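Local atomic coordinates of farnesyl pyrophosphate synthetase (Staphylococcus aureus, PDB entry 5H9D), a protein that probably catalyses the magnesium-dependent condensation of isopentenyl diphosphate with allylic diphosphates to build the long chain of heptaprenyl diphosphate. Residues A[12-17]-A[34-39]; A[249-254]-A[265-270]. One frame throughout, in Å; residues are numbered along the deposited sequence.

Both contacts join two helices of this largely helical prenyl synthase, but they lie on opposite sides of the chain's centre, interaction 1 about 17 Å and interaction 2 about 27 Å from it. Their own centres are 40 Å apart and their nearest atoms about 24 Å, and in sequence the first closes before the second opens. Interaction 1 is buried and rests on helix 62-85, whose C-terminal end carries the first aspartate-rich motif of the family, which in relatives binds magnesium and the allylic diphosphate. Interaction 2, partly buried, is an outlying helical hairpin. Neither is touched by the other subunit of the dimer.

Interaction 1: residues A[12-17]-A[34-39]; sequences KVEQRL and HLLSSG
The carboxylate of Glu14 carries the end of Leu36 over one of its faces, at OE1: CG and CD1 of the leucine lie together on that side of the plane, CD1 3.8 Å from OE1. Seen from OE1, this methyl stands about 50° above the carboxylate plane. The two side chains come from opposite directions. Glu14 extends with CG anti to the backbone N (chi1 -165°), then bends at chi2 (68°), which carries the carboxylate towards Leu36. OE1 also forms a salt bridge with Arg42 of the following loop, which probably offsets the charge beside the leucine methyl. Gly39 leaves helical geometry with a positive phi and begins the GGKRxRP motif of the FPP/GGPP synthase family; in relatives the lysine and the last arginine of this motif bind the diphosphate of isopentenyl diphosphate, whereas Arg42 sits at the position between them and serves here as the partner of Glu14. Apolar packing completes the contact: Leu17 CD1 lies 4.0 Å from Leu36 CD1, while Leu36 CD2 approaches Leu17 CB at 4.2 Å. Leu17 and Leu35 each reach helix 62-85, on Leu73 and Val80.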
loop_
_atom_site.group_PDB
_atom_site.type_symbol
_atom_site.label_atom_id
_atom_site.label_comp_id
_atom_site.label_asym_id
_atom_site.label_seq_id
_atom_site.Cartn_x
_atom_site.Cartn_y
_atom_site.Cartn_z
ATOM N N LYS A 12 -3.809 -16.445 -15.827
ATOM C CA LYS A 12 -3.525 -17.354 -14.750
ATOM C C LYS A 12 -3.349 -16.544 -13.474
ATOM O O LYS A 12 -3.756 -16.971 -12.401
ATOM C CB LYS A 12 -2.293 -18.182 -15.081
ATOM C CG LYS A 12 -2.398 -18.797 -16.450
ATOM C CD LYS A 12 -1.951 -20.229 -16.482
ATOM C CE LYS A 12 -0.465 -20.361 -16.514
ATOM N NZ LYS A 12 -0.090 -21.768 -16.832
ATOM N N VAL A 13 -2.763 -15.359 -13.576
ATOM C CA VAL A 13 -2.620 -14.560 -12.374
ATOM C C VAL A 13 -3.970 -13.951 -11.970
ATOM O O VAL A 13 -4.258 -13.790 -10.791
ATOM C CB VAL A 13 -1.556 -13.446 -12.546
ATOM C CG1 VAL A 13 -1.630 -12.470 -11.388
ATOM C CG2 VAL A 13 -0.157 -14.063 -12.575
ATOM N N GLU A 14 -4.808 -13.654 -12.947
ATOM C CA GLU A 14 -6.113 -13.042 -12.694
ATOM C C GLU A 14 -7.104 -14.002 -12.024
ATOM O O GLU A 14 -7.989 -13.589 -11.282
ATOM C CB GLU A 14 -6.702 -12.562 -14.028
ATOM C CG GLU A 14 -7.858 -11.607 -13.897
ATOM C CD GLU A 14 -7.415 -10.280 -13.324
ATOM O OE1 GLU A 14 -8.270 -9.377 -13.174
ATOM O OE2 GLU A 14 -6.202 -10.146 -13.033
ATOM N N GLN A 15 -6.962 -15.287 -12.333
ATOM C CA GLN A 15 -7.819 -16.336 -11.796
ATOM C C GLN A 15 -7.431 -16.679 -10.372
ATOM O O GLN A 15 -8.274 -17.072 -9.577
ATOM C CB GLN A 15 -7.731 -17.552 -12.697
ATOM C CG GLN A 15 -8.692 -17.451 -13.843
ATOM C CD GLN A 15 -8.385 -18.406 -14.964
ATOM O OE1 GLN A 15 -7.882 -19.511 -14.753
ATOM N NE2 GLN A 15 -8.704 -17.990 -16.181
ATOM N N ARG A 16 -6.147 -16.499 -10.073
ATOM C CA ARG A 16 -5.563 -16.715 -8.764
ATOM C C ARG A 16 -5.949 -15.504 -7.901
ATOM O O ARG A 16 -6.073 -15.611 -6.676
ATOM C CB ARG A 16 -4.044 -16.825 -8.901
ATOM C CG ARG A 16 -3.467 -18.197 -8.557
ATOM C CD ARG A 16 -2.176 -18.554 -9.307
ATOM N NE ARG A 16 -2.541 -19.148 -10.587
ATOM C CZ ARG A 16 -2.030 -20.270 -11.089
ATOM N NH1 ARG A 16 -1.102 -20.939 -10.416
ATOM N NH2 ARG A 16 -2.473 -20.734 -12.253
ATOM N N LEU A 17 -6.142 -14.352 -8.542
ATOM C CA LEU A 17 -6.562 -13.156 -7.826
ATOM C C LEU A 17 -8.028 -13.276 -7.466
ATOM O O LEU A 17 -8.441 -12.865 -6.385
ATOM C CB LEU A 17 -6.383 -11.908 -8.668
ATOM C CG LEU A 17 -5.037 -11.210 -8.533
ATOM C CD1 LEU A 17 -4.939 -10.180 -9.653
ATOM C CD2 LEU A 17 -4.885 -10.578 -7.149
ATOM N N HIS A 34 -15.426 -5.880 -7.380
ATOM C CA HIS A 34 -15.851 -4.707 -8.119
ATOM C C HIS A 34 -14.599 -4.049 -8.717
ATOM O O HIS A 34 -14.529 -3.836 -9.918
ATOM C CB HIS A 34 -16.546 -3.721 -7.188
ATOM C CG HIS A 34 -16.936 -2.438 -7.846
ATOM N ND1 HIS A 34 -17.653 -2.394 -9.022
ATOM C CD2 HIS A 34 -16.741 -1.152 -7.469
ATOM C CE1 HIS A 34 -17.882 -1.131 -9.340
ATOM N NE2 HIS A 34 -17.339 -0.357 -8.414
ATOM N N LEU A 35 -13.617 -3.739 -7.865
ATOM C CA LEU A 35 -12.357 -3.130 -8.291
ATOM C C LEU A 35 -11.559 -4.030 -9.227
ATOM O O LEU A 35 -11.096 -3.603 -10.280
ATOM C CB LEU A 35 -11.496 -2.813 -7.077
ATOM C CG LEU A 35 -10.114 -2.189 -7.310
ATOM C CD1 LEU A 35 -10.261 -0.800 -7.936
ATOM C CD2 LEU A 35 -9.369 -2.089 -5.988
ATOM N N LEU A 36 -11.398 -5.290 -8.846
ATOM C CA LEU A 36 -10.636 -6.223 -9.660
ATOM C C LEU A 36 -11.112 -6.354 -11.110
ATOM O O LEU A 36 -10.317 -6.374 -12.043
ATOM C CB LEU A 36 -10.646 -7.598 -8.992
ATOM C CG LEU A 36 -9.793 -8.590 -9.761
ATOM C CD1 LEU A 36 -8.352 -8.186 -9.567
ATOM C CD2 LEU A 36 -10.050 -9.999 -9.301
ATOM N N SER A 37 -12.421 -6.446 -11.278
ATOM C CA SER A 37 -13.057 -6.606 -12.585
ATOM C C SER A 37 -13.327 -5.338 -13.397
ATOM O O SER A 37 -13.610 -5.445 -14.583
ATOM C CB SER A 37 -14.378 -7.340 -12.403
ATOM O OG SER A 37 -15.171 -6.617 -11.469
ATOM N N SER A 38 -13.293 -4.162 -12.778
ATOM C CA SER A 38 -13.531 -2.941 -13.533
ATOM C C SER A 38 -12.236 -2.760 -14.298
ATOM O O SER A 38 -12.124 -1.946 -15.209
ATOM C CB SER A 38 -13.873 -1.744 -12.614
ATOM O OG SER A 38 -12.861 -1.433 -11.677
ATOM N N GLY A 39 -11.278 -3.592 -13.889
ATOM C CA GLY A 39 -9.948 -3.726 -14.474
ATOM C C GLY A 39 -8.937 -2.684 -14.889
ATOM O O GLY A 39 -9.254 -1.672 -15.517
#

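Interaction 2: residues A[249-254]-A[265-270]; sequences KLKIEQ and EECIQI
This contact is a partly buried helical hairpin, an apolar patch flanked by a salt bridge, at the periphery of the largely helical prenyl synthase fold. It joins helix 246-253 to helix 261-272 after a short connection that reverses the chain. The segments run roughly antiparallel, at 143° between their N-to-C directions, and their axes come no nearer than 11.1 Å, so side chains rather than backbones span the gap. Lys251 and Cys267 face each other, with their CA atoms 7.8 Å apart. Lys251 stretches across almost fully extended and turns only at its end (chi4 60°), bringing NZ to 3.3 Å from OE1 of Glu266 in a salt bridge. The two side chains cross at about a right angle. The stronger partner of NZ is Glu263, near the start of the same helix as Glu266, so the ammonium is shared between two acidic residues and probably neutralises part of their charge. Closer to its own backbone, the lysine's aliphatic stem packs on sulfur, its CG 3.8 Å from Cys267 SG. Phe248 adds to the apolar side, touching both Cys267 and Ile270. Ile252 leaves its helix to the side, yet its chain ends with CD1 3.6 Å from Cys267 SG.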
loop_
_atom_site.group_PDB
_atom_site.type_symbol
_atom_site.label_atom_id
_atom_site.label_comp_id
_atom_site.label_asym_id
_atom_site.label_seq_id
_atom_site.Cartn_x
_atom_site.Cartn_y
_atom_site.Cartn_z
ATOM N N LYS A 249 5.825 31.231 -12.526
ATOM C CA LYS A 249 6.311 30.848 -11.213
ATOM C C LYS A 249 5.559 31.608 -10.109
ATOM O O LYS A 249 5.169 31.037 -9.090
ATOM C CB LYS A 249 7.817 31.100 -11.102
ATOM C CG LYS A 249 8.392 30.640 -9.774
ATOM C CD LYS A 249 9.897 30.743 -9.737
ATOM C CE LYS A 249 10.413 30.371 -8.354
ATOM N NZ LYS A 249 11.895 30.516 -8.256
ATOM N N LEU A 250 5.344 32.898 -10.313
ATOM C CA LEU A 250 4.628 33.694 -9.326
ATOM C C LEU A 250 3.158 33.315 -9.418
ATOM O O LEU A 250 2.420 33.368 -8.437
ATOM C CB LEU A 250 4.836 35.183 -9.619
ATOM C CG LEU A 250 6.329 35.542 -9.765
ATOM C CD1 LEU A 250 6.528 36.742 -10.704
ATOM C CD2 LEU A 250 6.903 35.788 -8.365
ATOM N N LYS A 251 2.746 32.892 -10.603
ATOM C CA LYS A 251 1.367 32.500 -10.817
ATOM C C LYS A 251 1.071 31.203 -10.071
ATOM O O LYS A 251 -0.086 30.905 -9.743
ATOM C CB LYS A 251 1.095 32.345 -12.312
ATOM C CG LYS A 251 -0.364 32.105 -12.639
ATOM C CD LYS A 251 -0.636 32.409 -14.108
ATOM C CE LYS A 251 -2.044 31.983 -14.513
ATOM N NZ LYS A 251 -3.075 32.687 -13.699
ATOM N N ILE A 252 2.131 30.443 -9.795
ATOM C CA ILE A 252 2.011 29.179 -9.074
ATOM C C ILE A 252 2.206 29.394 -7.576
ATOM O O ILE A 252 1.585 28.716 -6.770
ATOM C CB ILE A 252 3.023 28.129 -9.613
ATOM C CG1 ILE A 252 2.611 27.713 -11.038
ATOM C CG2 ILE A 252 3.073 26.900 -8.692
ATOM C CD1 ILE A 252 1.232 27.062 -11.131
ATOM N N GLU A 253 3.059 30.348 -7.217
ATOM C CA GLU A 253 3.302 30.667 -5.820
ATOM C C GLU A 253 2.017 31.095 -5.121
ATOM O O GLU A 253 1.880 30.906 -3.923
ATOM C CB GLU A 253 4.295 31.832 -5.664
ATOM C CG GLU A 253 5.769 31.562 -5.929
ATOM C CD GLU A 253 6.651 32.697 -5.398
ATOM O OE1 GLU A 253 6.135 33.832 -5.222
ATOM O OE2 GLU A 253 7.861 32.462 -5.163
ATOM N N GLN A 254 1.091 31.697 -5.859
ATOM C CA GLN A 254 -0.154 32.182 -5.259
ATOM C C GLN A 254 -1.284 31.189 -5.363
ATOM O O GLN A 254 -2.415 31.513 -4.995
ATOM C CB GLN A 254 -0.645 33.467 -5.944
ATOM C CG GLN A 254 0.400 34.517 -6.263
ATOM C CD GLN A 254 1.106 35.049 -5.036
ATOM O OE1 GLN A 254 0.476 35.576 -4.125
ATOM N NE2 GLN A 254 2.427 34.914 -5.011
ATOM N N GLU A 265 -7.651 26.950 -14.490
ATOM C CA GLU A 265 -7.827 26.765 -15.924
ATOM C C GLU A 265 -6.695 27.490 -16.646
ATOM O O GLU A 265 -6.046 26.925 -17.524
ATOM C CB GLU A 265 -9.173 27.342 -16.372
ATOM C CG GLU A 265 -10.370 26.411 -16.205
ATOM C CD GLU A 265 -10.736 25.692 -17.502
ATOM O OE1 GLU A 265 -11.804 25.034 -17.537
ATOM O OE2 GLU A 265 -9.956 25.785 -18.482
ATOM N N GLU A 266 -6.456 28.741 -16.260
ATOM C CA GLU A 266 -5.407 29.541 -16.877
ATOM C C GLU A 266 -4.061 28.818 -16.829
ATOM O O GLU A 266 -3.352 28.752 -17.834
ATOM C CB GLU A 266 -5.301 30.910 -16.185
ATOM C CG GLU A 266 -5.593 32.082 -17.123
ATOM C CD GLU A 266 -4.653 33.269 -16.918
ATOM O OE1 GLU A 266 -3.419 33.059 -16.944
ATOM O OE2 GLU A 266 -5.147 34.409 -16.745
ATOM N N CYS A 267 -3.727 28.275 -15.657
ATOM C CA CYS A 267 -2.479 27.540 -15.456
ATOM C C CYS A 267 -2.392 26.270 -16.282
ATOM O O CYS A 267 -1.427 26.076 -17.009
ATOM C CB CYS A 267 -2.290 27.183 -13.981
ATOM S SG CYS A 267 -1.542 28.498 -13.015
ATOM N N ILE A 268 -3.390 25.402 -16.168
ATOM C CA ILE A 268 -3.357 24.173 -16.941
ATOM C C ILE A 268 -3.425 24.466 -18.444
ATOM O O ILE A 268 -2.984 23.663 -19.260
ATOM C CB ILE A 268 -4.484 23.178 -16.492
ATOM C CG1 ILE A 268 -5.257 22.657 -17.703
ATOM C CG2 ILE A 268 -5.385 23.823 -15.451
ATOM C CD1 ILE A 268 -6.279 21.581 -17.340
ATOM N N GLN A 269 -3.940 25.637 -18.807
ATOM C CA GLN A 269 -4.038 26.021 -20.221
ATOM C C GLN A 269 -2.712 26.532 -20.750
ATOM O O GLN A 269 -2.476 26.504 -21.943
ATOM C CB GLN A 269 -5.093 27.115 -20.419
ATOM C CG GLN A 269 -6.092 26.812 -21.526
ATOM C CD GLN A 269 -6.934 25.579 -21.218
ATOM O OE1 GLN A 269 -7.694 25.554 -20.241
ATOM N NE2 GLN A 269 -6.796 24.543 -22.048
ATOM N N ILE A 270 -1.857 27.015 -19.852
ATOM C CA ILE A 270 -0.550 27.535 -20.233
ATOM C C ILE A 270 0.439 26.394 -20.443
ATOM O O ILE A 270 1.276 26.444 -21.339
ATOM C CB ILE A 270 0.018 28.503 -19.158
ATOM C CG1 ILE A 270 -0.839 29.770 -19.076
ATOM C CG2 ILE A 270 1.450 28.870 -19.496
ATOM C CD1 ILE A 270 -0.896 30.586 -20.373
#